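Local coordinates for protein PTS-dependent dihydroxyacetone kinase, ADP-binding subunit DhaL (PDB 3CR3) that binds ADP and magnesium and, once DhaM has rephosphorylated the nucleotide to ATP, passes the phosphoryl group to dihydroxyacetone bound to DhaK, at residues 21-32 against 172-182; 43-52 against 66-75. All coordinates share one frame; numbering follows the deposited sequence.

Overall arrangement
Contact 1 (21-32 against 172-182) and contact 2 (43-52 against 66-75) belong to one all-helical DhaL chain. Contact 2 is nested inside the loop that contact 1 closes. Helix 22-28 of contact 1 and helix 37-54 of contact 2 follow each other in the chain, and the linker between them carries the magnesium ligands D34 and D36. The centres of the two contacts lie about 19 Å apart, and their nearest atoms stay about 7 Å from each other. Contact 1 holds both metal and nucleotide, through D29 and D174. Contact 2 lies farther from the nucleotide; its V75 side chain comes to about 5 Å from ADP and about 8 Å from a magnesium ion.

Contact 1: residues 21-32 against 172-182; sequences NKAYLSELDGPI and HIDPGTQSSAY. With MG (magnesium ion), chain E; ADP (adenosine-5'-diphosphate), chain G.
L25 packs against helix 175-182 as a knob among P175, Q178, S179 and Y182. Its CB does not point at that helix. With chi1 at -66°, CG is anti to the carbonyl carbon and comes to 4.0 Å from Y182 CE2, and the branches reach across. CD1 meets the Y182 ring at its edge. CD2 goes the other way, onto Q178 CG at 3.5 Å, near P175 O and toward S179 CB. N21 covers Y182 from another side, its ND2 over a ring face and the amide plane 21° from the ring; that ND2 donates to K17 O. L28 CD1 touches both I173 CG2 and Q178 CB. A water bridges the backbones here, donating to both L28 O and I173 O. At the loop end, P31 CB stands over the centre of the H172 ring, 3.6 Å from its centroid, a CH-pi contact.

The two loop ends meet at the nucleotide. D29 OD2 binds magnesium at 2.1 Å, together with D34, D36, ADP O1A and O1B and a water that also donates to D29 OD1. D174 OD1 accepts from ADP O3' at 2.6 Å, and its OD2 accepts from ADP O2'. The same OD2 caps the helix by accepting from T177 N, and also takes T177 OG1 on its anti lone pair. P175 CG touches both D29 OD1 and ADP O3'. The short helix axes run nearly antiparallel, 150° apart. Helix 4-20 packs on L25 and Y182, helix 142-151 on I173 and Q178, and helix 125-136 on T177.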
loop_
_atom_site.group_PDB
_atom_site.type_symbol
_atom_site.label_atom_id
_atom_site.label_comp_id
_atom_site.label_asym_id
_atom_site.label_seq_id
_atom_site.Cartn_x
_atom_site.Cartn_y
_atom_site.Cartn_z
ATOM N N ASN A 21 1.621 29.375 -19.795
ATOM C CA ASN A 21 1.752 28.009 -20.284
ATOM C C ASN A 21 1.308 26.912 -19.332
ATOM O O ASN A 21 1.723 25.762 -19.501
ATOM C CB ASN A 21 3.206 27.759 -20.692
ATOM C CG ASN A 21 3.667 28.692 -21.765
ATOM O OD1 ASN A 21 3.254 28.568 -22.910
ATOM N ND2 ASN A 21 4.537 29.642 -21.408
ATOM N N LYS A 22 0.460 27.240 -18.356
ATOM C CA LYS A 22 0.064 26.263 -17.326
ATOM C C LYS A 22 -0.706 25.045 -17.830
ATOM O O LYS A 22 -0.430 23.922 -17.403
ATOM C CB LYS A 22 -0.638 26.920 -16.125
ATOM C CG LYS A 22 -2.007 27.544 -16.388
ATOM C CD LYS A 22 -2.545 28.172 -15.104
ATOM C CE LYS A 22 -4.007 28.592 -15.238
ATOM N NZ LYS A 22 -4.445 29.394 -14.043
ATOM N N ALA A 23 -1.664 25.254 -18.729
ATOM C CA ALA A 23 -2.387 24.137 -19.344
ATOM C C ALA A 23 -1.398 23.235 -20.080
ATOM O O ALA A 23 -1.495 22.025 -19.990
ATOM C CB ALA A 23 -3.474 24.643 -20.302
ATOM N N TYR A 24 -0.448 23.833 -20.798
ATOM C CA TYR A 24 0.536 23.053 -21.565
ATOM C C TYR A 24 1.418 22.177 -20.660
ATOM O O TYR A 24 1.622 20.993 -20.938
ATOM C CB TYR A 24 1.373 23.952 -22.488
ATOM C CG TYR A 24 2.406 23.196 -23.310
ATOM C CD1 TYR A 24 2.013 22.268 -24.269
ATOM C CD2 TYR A 24 3.766 23.402 -23.114
ATOM C CE1 TYR A 24 2.955 21.560 -25.029
ATOM C CE2 TYR A 24 4.726 22.698 -23.871
ATOM C CZ TYR A 24 4.307 21.773 -24.817
ATOM O OH TYR A 24 5.230 21.085 -25.565
ATOM N N LEU A 25 1.891 22.741 -19.552
ATOM C CA LEU A 25 2.684 21.969 -18.595
ATOM C C LEU A 25 1.944 20.794 -17.970
ATOM O O LEU A 25 2.516 19.727 -17.787
ATOM C CB LEU A 25 3.241 22.883 -17.502
ATOM C CG LEU A 25 4.262 23.902 -17.984
ATOM C CD1 LEU A 25 4.465 24.910 -16.903
ATOM C CD2 LEU A 25 5.581 23.170 -18.306
ATOM N N SER A 26 0.677 20.996 -17.617
ATOM C CA SER A 26 -0.148 19.909 -17.104
ATOM C C SER A 26 -0.440 18.871 -18.204
ATOM O O SER A 26 -0.580 17.688 -17.927
ATOM C CB SER A 26 -1.453 20.470 -16.543
ATOM O OG SER A 26 -1.193 21.309 -15.438
ATOM N N GLU A 27 -0.530 19.336 -19.447
ATOM C CA GLU A 27 -0.727 18.467 -20.607
ATOM C C GLU A 27 0.472 17.544 -20.783
ATOM O O GLU A 27 0.315 16.353 -20.961
ATOM C CB GLU A 27 -0.928 19.303 -21.865
ATOM C CG GLU A 27 -1.258 18.509 -23.085
ATOM C CD GLU A 27 -1.330 19.382 -24.301
ATOM O OE1 GLU A 27 -2.291 20.184 -24.402
ATOM O OE2 GLU A 27 -0.424 19.276 -25.152
ATOM N N LEU A 28 1.665 18.116 -20.708
ATOM C CA LEU A 28 2.883 17.342 -20.676
ATOM C C LEU A 28 2.919 16.326 -19.529
ATOM O O LEU A 28 3.495 15.266 -19.683
ATOM C CB LEU A 28 4.098 18.272 -20.615
ATOM C CG LEU A 28 4.382 19.170 -21.830
ATOM C CD1 LEU A 28 5.683 19.882 -21.597
ATOM C CD2 LEU A 28 4.448 18.389 -23.147
ATOM N N ASP A 29 2.283 16.657 -18.401
ATOM C CA ASP A 29 2.248 15.811 -17.203
ATOM C C ASP A 29 1.121 14.768 -17.245
ATOM O O ASP A 29 0.867 14.069 -16.263
ATOM C CB ASP A 29 2.104 16.694 -15.963
ATOM C CG ASP A 29 2.617 16.035 -14.696
ATOM O OD1 ASP A 29 3.599 15.244 -14.720
ATOM O OD2 ASP A 29 2.026 16.322 -13.647
ATOM N N GLY A 30 0.439 14.687 -18.381
ATOM C CA GLY A 30 -0.654 13.735 -18.573
ATOM C C GLY A 30 -0.191 12.332 -18.942
ATOM O O GLY A 30 -0.436 11.401 -18.200
ATOM N N PRO A 31 0.478 12.169 -20.101
ATOM C CA PRO A 31 0.905 10.830 -20.522
ATOM C C PRO A 31 1.910 10.209 -19.554
ATOM O O PRO A 31 1.950 8.990 -19.385
ATOM C CB PRO A 31 1.550 11.088 -21.895
ATOM C CG PRO A 31 0.970 12.397 -22.351
ATOM C CD PRO A 31 0.847 13.189 -21.097
ATOM N N ILE A 32 2.715 11.047 -18.916
ATOM C CA ILE A 32 3.777 10.557 -18.067
ATOM C C ILE A 32 3.697 11.090 -16.646
ATOM O O ILE A 32 4.716 11.250 -15.990
ATOM C CB ILE A 32 5.181 10.815 -18.702
ATOM C CG1 ILE A 32 5.391 12.318 -18.993
ATOM C CG2 ILE A 32 5.346 9.941 -19.957
ATOM C CD1 ILE A 32 6.780 12.703 -19.461
ATOM N N HIS A 172 7.432 11.483 -25.046
ATOM C CA HIS A 172 6.742 12.521 -24.296
ATOM C C HIS A 172 7.717 13.483 -23.638
ATOM O O HIS A 172 8.634 13.065 -22.920
ATOM C CB HIS A 172 5.782 11.898 -23.266
ATOM C CG HIS A 172 4.757 11.006 -23.885
ATOM N ND1 HIS A 172 3.713 11.495 -24.644
ATOM C CD2 HIS A 172 4.656 9.657 -23.929
ATOM C CE1 HIS A 172 3.001 10.484 -25.109
ATOM N NE2 HIS A 172 3.549 9.359 -24.685
ATOM N N ILE A 173 7.530 14.778 -23.906
ATOM C CA ILE A 173 8.377 15.818 -23.311
ATOM C C ILE A 173 8.142 15.896 -21.789
ATOM O O ILE A 173 7.005 15.869 -21.342
ATOM C CB ILE A 173 8.138 17.192 -24.012
ATOM C CG1 ILE A 173 8.551 17.098 -25.486
ATOM C CG2 ILE A 173 8.839 18.337 -23.239
ATOM C CD1 ILE A 173 8.104 18.264 -26.381
ATOM N N ASP A 174 9.222 15.953 -21.008
ATOM C CA ASP A 174 9.142 16.036 -19.546
ATOM C C ASP A 174 8.641 17.412 -19.072
ATOM O O ASP A 174 9.215 18.425 -19.438
ATOM C CB ASP A 174 10.520 15.792 -18.941
ATOM C CG ASP A 174 10.499 15.807 -17.429
ATOM O OD1 ASP A 174 9.718 15.027 -16.828
ATOM O OD2 ASP A 174 11.255 16.606 -16.848
ATOM N N PRO A 175 7.562 17.451 -18.277
ATOM C CA PRO A 175 7.036 18.752 -17.832
ATOM C C PRO A 175 7.991 19.619 -16.967
ATOM O O PRO A 175 8.066 20.813 -17.193
ATOM C CB PRO A 175 5.752 18.391 -17.058
ATOM C CG PRO A 175 5.803 16.944 -16.801
ATOM C CD PRO A 175 6.724 16.317 -17.834
ATOM N N GLY A 176 8.691 19.029 -16.003
ATOM C CA GLY A 176 9.676 19.745 -15.210
ATOM C C GLY A 176 10.799 20.337 -16.050
ATOM O O GLY A 176 11.295 21.423 -15.746
ATOM N N THR A 177 11.232 19.601 -17.083
ATOM C CA THR A 177 12.245 20.089 -18.018
ATOM C C THR A 177 11.745 21.361 -18.708
ATOM O O THR A 177 12.489 22.331 -18.839
ATOM C CB THR A 177 12.648 19.003 -19.035
ATOM O OG1 THR A 177 13.168 17.864 -18.334
ATOM C CG2 THR A 177 13.729 19.508 -20.004
ATOM N N GLN A 178 10.485 21.346 -19.140
ATOM C CA GLN A 178 9.863 22.511 -19.756
ATOM C C GLN A 178 9.724 23.683 -18.786
ATOM O O GLN A 178 10.013 24.825 -19.145
ATOM C CB GLN A 178 8.478 22.172 -20.341
ATOM C CG GLN A 178 7.789 23.340 -21.038
ATOM C CD GLN A 178 8.541 23.861 -22.234
ATOM O OE1 GLN A 178 9.367 24.778 -22.125
ATOM N NE2 GLN A 178 8.279 23.275 -23.388
ATOM N N SER A 179 9.259 23.418 -17.575
ATOM C CA SER A 179 9.123 24.523 -16.635
ATOM C C SER A 179 10.529 25.073 -16.315
ATOM O O SER A 179 10.715 26.264 -16.227
ATOM C CB SER A 179 8.324 24.112 -15.385
ATOM O OG SER A 179 8.998 23.074 -14.679
ATOM N N SER A 180 11.538 24.211 -16.228
ATOM C CA SER A 180 12.908 24.713 -16.031
ATOM C C SER A 180 13.447 25.539 -17.201
ATOM O O SER A 180 14.236 26.457 -16.989
ATOM C CB SER A 180 13.891 23.606 -15.640
ATOM O OG SER A 180 13.678 23.172 -14.303
ATOM N N ALA A 181 13.018 25.223 -18.421
ATOM C CA ALA A 181 13.379 26.014 -19.603
ATOM C C ALA A 181 12.850 27.452 -19.493
ATOM O O ALA A 181 13.583 28.422 -19.767
ATOM C CB ALA A 181 12.871 25.337 -20.905
ATOM N N TYR A 182 11.592 27.585 -19.071
ATOM C CA TYR A 182 10.992 28.903 -18.838
ATOM C C TYR A 182 11.800 29.679 -17.803
ATOM O O TYR A 182 11.984 30.883 -17.922
ATOM C CB TYR A 182 9.540 28.777 -18.334
ATOM C CG TYR A 182 8.554 28.080 -19.264
ATOM C CD1 TYR A 182 8.665 28.165 -20.658
ATOM C CD2 TYR A 182 7.478 27.365 -18.730
ATOM C CE1 TYR A 182 7.719 27.519 -21.509
ATOM C CE2 TYR A 182 6.543 26.738 -19.535
ATOM C CZ TYR A 182 6.666 26.800 -20.921
ATOM O OH TYR A 182 5.727 26.150 -21.688
HETATM MG MG MG E . 2.333 15.990 -11.593
HETATM P PB ADP G . 4.476 15.143 -9.352
HETATM O O1B ADP G . 3.044 15.335 -9.737
HETATM O O2B ADP G . 4.656 14.815 -7.910
HETATM O O3B ADP G . 5.241 14.204 -10.287
HETATM P PA ADP G . 4.986 17.629 -10.764
HETATM O O1A ADP G . 4.046 17.095 -11.790
HETATM O O2A ADP G . 4.677 19.004 -10.219
HETATM O O3A ADP G . 5.171 16.598 -9.524
HETATM O "O5'" ADP G . 6.487 17.647 -11.360
HETATM C "C5'" ADP G . 6.940 16.600 -12.224
HETATM C "C4'" ADP G . 8.378 16.902 -12.585
HETATM O "O4'" ADP G . 9.245 16.788 -11.449
HETATM C "C3'" ADP G . 8.945 15.942 -13.616
HETATM O "O3'" ADP G . 8.613 16.413 -14.922
HETATM C "C2'" ADP G . 10.447 15.962 -13.339
HETATM O "O2'" ADP G . 11.146 16.934 -14.119
HETATM C "C1'" ADP G . 10.548 16.420 -11.890
HETATM N N9 ADP G . 11.003 15.301 -11.045
HETATM C C8 ADP G . 10.198 14.329 -10.563
HETATM N N7 ADP G . 10.907 13.459 -9.829
HETATM C C5 ADP G . 12.188 13.872 -9.849
HETATM C C6 ADP G . 13.458 13.392 -9.277
HETATM N N6 ADP G . 13.455 12.284 -8.511
HETATM N N1 ADP G . 14.580 14.105 -9.526
HETATM C C2 ADP G . 14.573 15.226 -10.273
HETATM N N3 ADP G . 13.460 15.710 -10.826
HETATM C C4 ADP G . 12.260 15.084 -10.657
HETATM O O HOH W 1 4.741 14.638 -21.893
HETATM O O HOH W 2 3.545 14.115 -12.342
#

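Contact 2: residues 43-52 against 66-75; sequences RGMSETMKAL and KVAMTLMSKV
T70 is a knob in a hole formed by G44, E47, T48 and A51. It centres an antiparallel pair of neighbouring helices in the DhaL helical barrel, with axes 8.6 Å apart and crossing at 139°. T70 CG2 is anti to its own backbone N (chi1 -46° for OG1), which turns the methyl onto the other helix. There it touches T48 N at 3.4 Å and the carbonyl carbon of E47. L71 follows on the inner side. Its CD2 fits against both G44 O and T48 OG1, and the selenium of M45, a selenomethionine, closes on the same methyl. G44 has no side chain, and this lets the backbones come close: its CA is 5.1 Å from that of L71. V75 CG2 packs on G44 CA. Farther along, T48 CG2 meets V67 CG2, and L52 CD2 lies 3.6 Å from K66 CG, the two side chains pointing opposite ways alongside each other.

Long side chains flank this centre. K74 lies with CG and CD along E47 CB and CG, and its CE approaches E47 OE1. The charged ends stay 5.1 Å apart between E47 OE1 and K74 NZ. E47 OE2 instead makes a weak salt bridge with K50. R43 CD rests against K74 O.

Around this shell, helix 4-20 packs on M45 and V67, and helix 79-94 on V67 and L71. M72 and S73 face another chain of the assembly. Both threonine hydroxyls turn back into their own helices. T48 OG1 donates to G44 O at 2.7 Å, from the opposite face of the carbonyl plane to T48 N, and T70 OG1 does the same to K66 O at 2.6 Å.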
loop_
_atom_site.group_PDB
_atom_site.type_symbol
_atom_site.label_atom_id
_atom_site.label_comp_id
_atom_site.label_asym_id
_atom_site.label_seq_id
_atom_site.Cartn_x
_atom_site.Cartn_y
_atom_site.Cartn_z
ATOM N N ARG A 43 0.175 27.843 -9.084
ATOM C CA ARG A 43 -0.101 28.082 -7.663
ATOM C C ARG A 43 1.157 28.568 -6.938
ATOM O O ARG A 43 1.164 29.634 -6.316
ATOM C CB ARG A 43 -0.599 26.781 -7.038
ATOM C CG ARG A 43 -0.921 26.811 -5.553
ATOM C CD ARG A 43 -1.699 25.547 -5.153
ATOM N NE ARG A 43 -2.861 25.316 -6.021
ATOM C CZ ARG A 43 -3.016 24.277 -6.850
ATOM N NH1 ARG A 43 -2.095 23.327 -6.932
ATOM N NH2 ARG A 43 -4.118 24.187 -7.595
ATOM N N GLY A 44 2.227 27.790 -7.049
ATOM C CA GLY A 44 3.458 28.088 -6.343
ATOM C C GLY A 44 4.053 29.431 -6.711
ATOM O O GLY A 44 4.544 30.151 -5.840
HETATM N N MSE A 45 4.017 29.762 -8.001
HETATM C CA MSE A 45 4.599 31.005 -8.475
HETATM C C MSE A 45 3.678 32.213 -8.259
HETATM O O MSE A 45 4.163 33.322 -8.020
HETATM C CB MSE A 45 5.083 30.891 -9.925
HETATM C CG MSE A 45 6.411 30.119 -10.075
HETATM SE SE MSE A 45 7.867 30.840 -8.951
HETATM C CE MSE A 45 7.932 32.645 -9.621
ATOM N N SER A 46 2.366 32.002 -8.318
ATOM C CA SER A 46 1.426 33.077 -7.959
ATOM C C SER A 46 1.630 33.448 -6.497
ATOM O O SER A 46 1.855 34.604 -6.183
ATOM C CB SER A 46 -0.024 32.682 -8.225
ATOM O OG SER A 46 -0.266 31.367 -7.776
ATOM N N GLU A 47 1.600 32.447 -5.625
ATOM C CA GLU A 47 1.918 32.620 -4.214
ATOM C C GLU A 47 3.295 33.230 -3.956
ATOM O O GLU A 47 3.416 34.109 -3.106
ATOM C CB GLU A 47 1.753 31.299 -3.468
ATOM C CG GLU A 47 0.297 30.874 -3.348
ATOM C CD GLU A 47 -0.549 31.905 -2.600
ATOM O OE1 GLU A 47 -0.180 32.262 -1.459
ATOM O OE2 GLU A 47 -1.572 32.353 -3.158
ATOM N N THR A 48 4.317 32.787 -4.697
ATOM C CA THR A 48 5.658 33.371 -4.606
ATOM C C THR A 48 5.641 34.880 -4.886
ATOM O O THR A 48 6.154 35.664 -4.095
ATOM C CB THR A 48 6.671 32.653 -5.539
ATOM O OG1 THR A 48 6.880 31.320 -5.068
ATOM C CG2 THR A 48 8.015 33.378 -5.558
HETATM N N MSE A 49 5.032 35.276 -5.999
HETATM C CA MSE A 49 4.993 36.687 -6.375
HETATM C C MSE A 49 4.196 37.529 -5.368
HETATM O O MSE A 49 4.555 38.683 -5.107
HETATM C CB MSE A 49 4.471 36.877 -7.799
HETATM C CG MSE A 49 5.342 36.239 -8.887
HETATM SE SE MSE A 49 7.279 36.467 -8.678
HETATM C CE MSE A 49 7.340 38.411 -8.978
ATOM N N LYS A 50 3.135 36.948 -4.805
ATOM C CA LYS A 50 2.389 37.589 -3.709
ATOM C C LYS A 50 3.307 37.830 -2.511
ATOM O O LYS A 50 3.377 38.942 -1.984
ATOM C CB LYS A 50 1.218 36.722 -3.246
ATOM C CG LYS A 50 0.032 36.625 -4.181
ATOM C CD LYS A 50 -1.197 36.175 -3.387
ATOM C CE LYS A 50 -2.172 35.388 -4.242
ATOM N NZ LYS A 50 -3.395 35.023 -3.460
ATOM N N ALA A 51 4.007 36.777 -2.089
ATOM C CA ALA A 51 4.901 36.842 -0.931
ATOM C C ALA A 51 6.063 37.822 -1.120
ATOM O O ALA A 51 6.485 38.467 -0.162
ATOM C CB ALA A 51 5.419 35.454 -0.579
ATOM N N LEU A 52 6.568 37.935 -2.347
ATOM C CA LEU A 52 7.640 38.886 -2.650
ATOM C C LEU A 52 7.186 40.352 -2.595
ATOM O O LEU A 52 7.994 41.241 -2.296
ATOM C CB LEU A 52 8.287 38.592 -4.011
ATOM C CG LEU A 52 8.963 37.250 -4.321
ATOM C CD1 LEU A 52 9.883 37.399 -5.527
ATOM C CD2 LEU A 52 9.735 36.681 -3.157
ATOM N N LYS A 66 12.872 33.133 0.357
ATOM C CA LYS A 66 11.423 33.348 0.319
ATOM C C LYS A 66 10.769 32.514 -0.787
ATOM O O LYS A 66 9.662 31.975 -0.614
ATOM C CB LYS A 66 11.111 34.840 0.128
ATOM C CG LYS A 66 9.615 35.210 0.119
ATOM C CD LYS A 66 8.887 34.750 1.384
ATOM C CE LYS A 66 9.042 35.740 2.545
ATOM N NZ LYS A 66 8.551 35.105 3.817
ATOM N N VAL A 67 11.464 32.409 -1.916
ATOM C CA VAL A 67 11.009 31.576 -3.032
ATOM C C VAL A 67 10.988 30.114 -2.579
ATOM O O VAL A 67 9.979 29.428 -2.724
ATOM C CB VAL A 67 11.892 31.764 -4.295
ATOM C CG1 VAL A 67 11.504 30.757 -5.408
ATOM C CG2 VAL A 67 11.784 33.183 -4.803
ATOM N N ALA A 68 12.091 29.660 -2.001
ATOM C CA ALA A 68 12.203 28.282 -1.538
ATOM C C ALA A 68 11.055 27.871 -0.588
ATOM O O ALA A 68 10.413 26.846 -0.800
ATOM C CB ALA A 68 13.551 28.062 -0.892
HETATM N N MSE A 69 10.783 28.688 0.431
HETATM C CA MSE A 69 9.748 28.368 1.422
HETATM C C MSE A 69 8.331 28.416 0.857
HETATM O O MSE A 69 7.501 27.586 1.218
HETATM C CB MSE A 69 9.855 29.272 2.662
HETATM C CG MSE A 69 11.222 29.250 3.343
HETATM SE SE MSE A 69 11.855 27.450 3.829
HETATM C CE MSE A 69 12.915 26.924 2.285
ATOM N N THR A 70 8.066 29.377 -0.024
ATOM C CA THR A 70 6.759 29.489 -0.675
ATOM C C THR A 70 6.463 28.266 -1.564
ATOM O O THR A 70 5.393 27.669 -1.469
ATOM C CB THR A 70 6.630 30.795 -1.498
ATOM O OG1 THR A 70 7.099 31.906 -0.725
ATOM C CG2 THR A 70 5.194 31.037 -1.893
ATOM N N LEU A 71 7.422 27.896 -2.414
ATOM C CA LEU A 71 7.273 26.727 -3.288
ATOM C C LEU A 71 7.152 25.434 -2.473
ATOM O O LEU A 71 6.348 24.560 -2.806
ATOM C CB LEU A 71 8.414 26.644 -4.326
ATOM C CG LEU A 71 8.560 27.785 -5.350
ATOM C CD1 LEU A 71 9.721 27.526 -6.325
ATOM C CD2 LEU A 71 7.280 28.071 -6.126
HETATM N N MSE A 72 7.922 25.332 -1.387
HETATM C CA MSE A 72 7.875 24.158 -0.509
HETATM C C MSE A 72 6.519 23.975 0.168
HETATM O O MSE A 72 6.070 22.852 0.360
HETATM C CB MSE A 72 8.986 24.200 0.542
HETATM C CG MSE A 72 10.359 23.810 0.009
HETATM SE SE MSE A 72 11.530 23.198 1.426
HETATM C CE MSE A 72 13.270 23.469 0.595
ATOM N N SER A 73 5.873 25.079 0.529
ATOM C CA SER A 73 4.543 25.028 1.131
ATOM C C SER A 73 3.412 24.833 0.117
ATOM O O SER A 73 2.509 24.019 0.344
ATOM C CB SER A 73 4.284 26.292 1.954
ATOM O OG SER A 73 5.170 26.358 3.062
ATOM N N LYS A 74 3.463 25.573 -0.991
ATOM C CA LYS A 74 2.305 25.727 -1.888
ATOM C C LYS A 74 2.239 24.768 -3.108
ATOM O O LYS A 74 1.205 24.691 -3.779
ATOM C CB LYS A 74 2.184 27.194 -2.335
ATOM C CG LYS A 74 2.063 28.202 -1.173
ATOM C CD LYS A 74 0.667 28.186 -0.542
ATOM C CE LYS A 74 0.547 29.156 0.633
ATOM N NZ LYS A 74 1.171 28.614 1.891
ATOM N N VAL A 75 3.336 24.061 -3.390
ATOM C CA VAL A 75 3.381 23.036 -4.445
ATOM C C VAL A 75 3.265 21.631 -3.811
ATOM O O VAL A 75 4.085 21.254 -2.969
ATOM C CB VAL A 75 4.693 23.153 -5.272
ATOM C CG1 VAL A 75 4.653 22.278 -6.516
ATOM C CG2 VAL A 75 4.952 24.593 -5.670
HETATM O O HOH W 3 -0.136 21.830 -5.248
#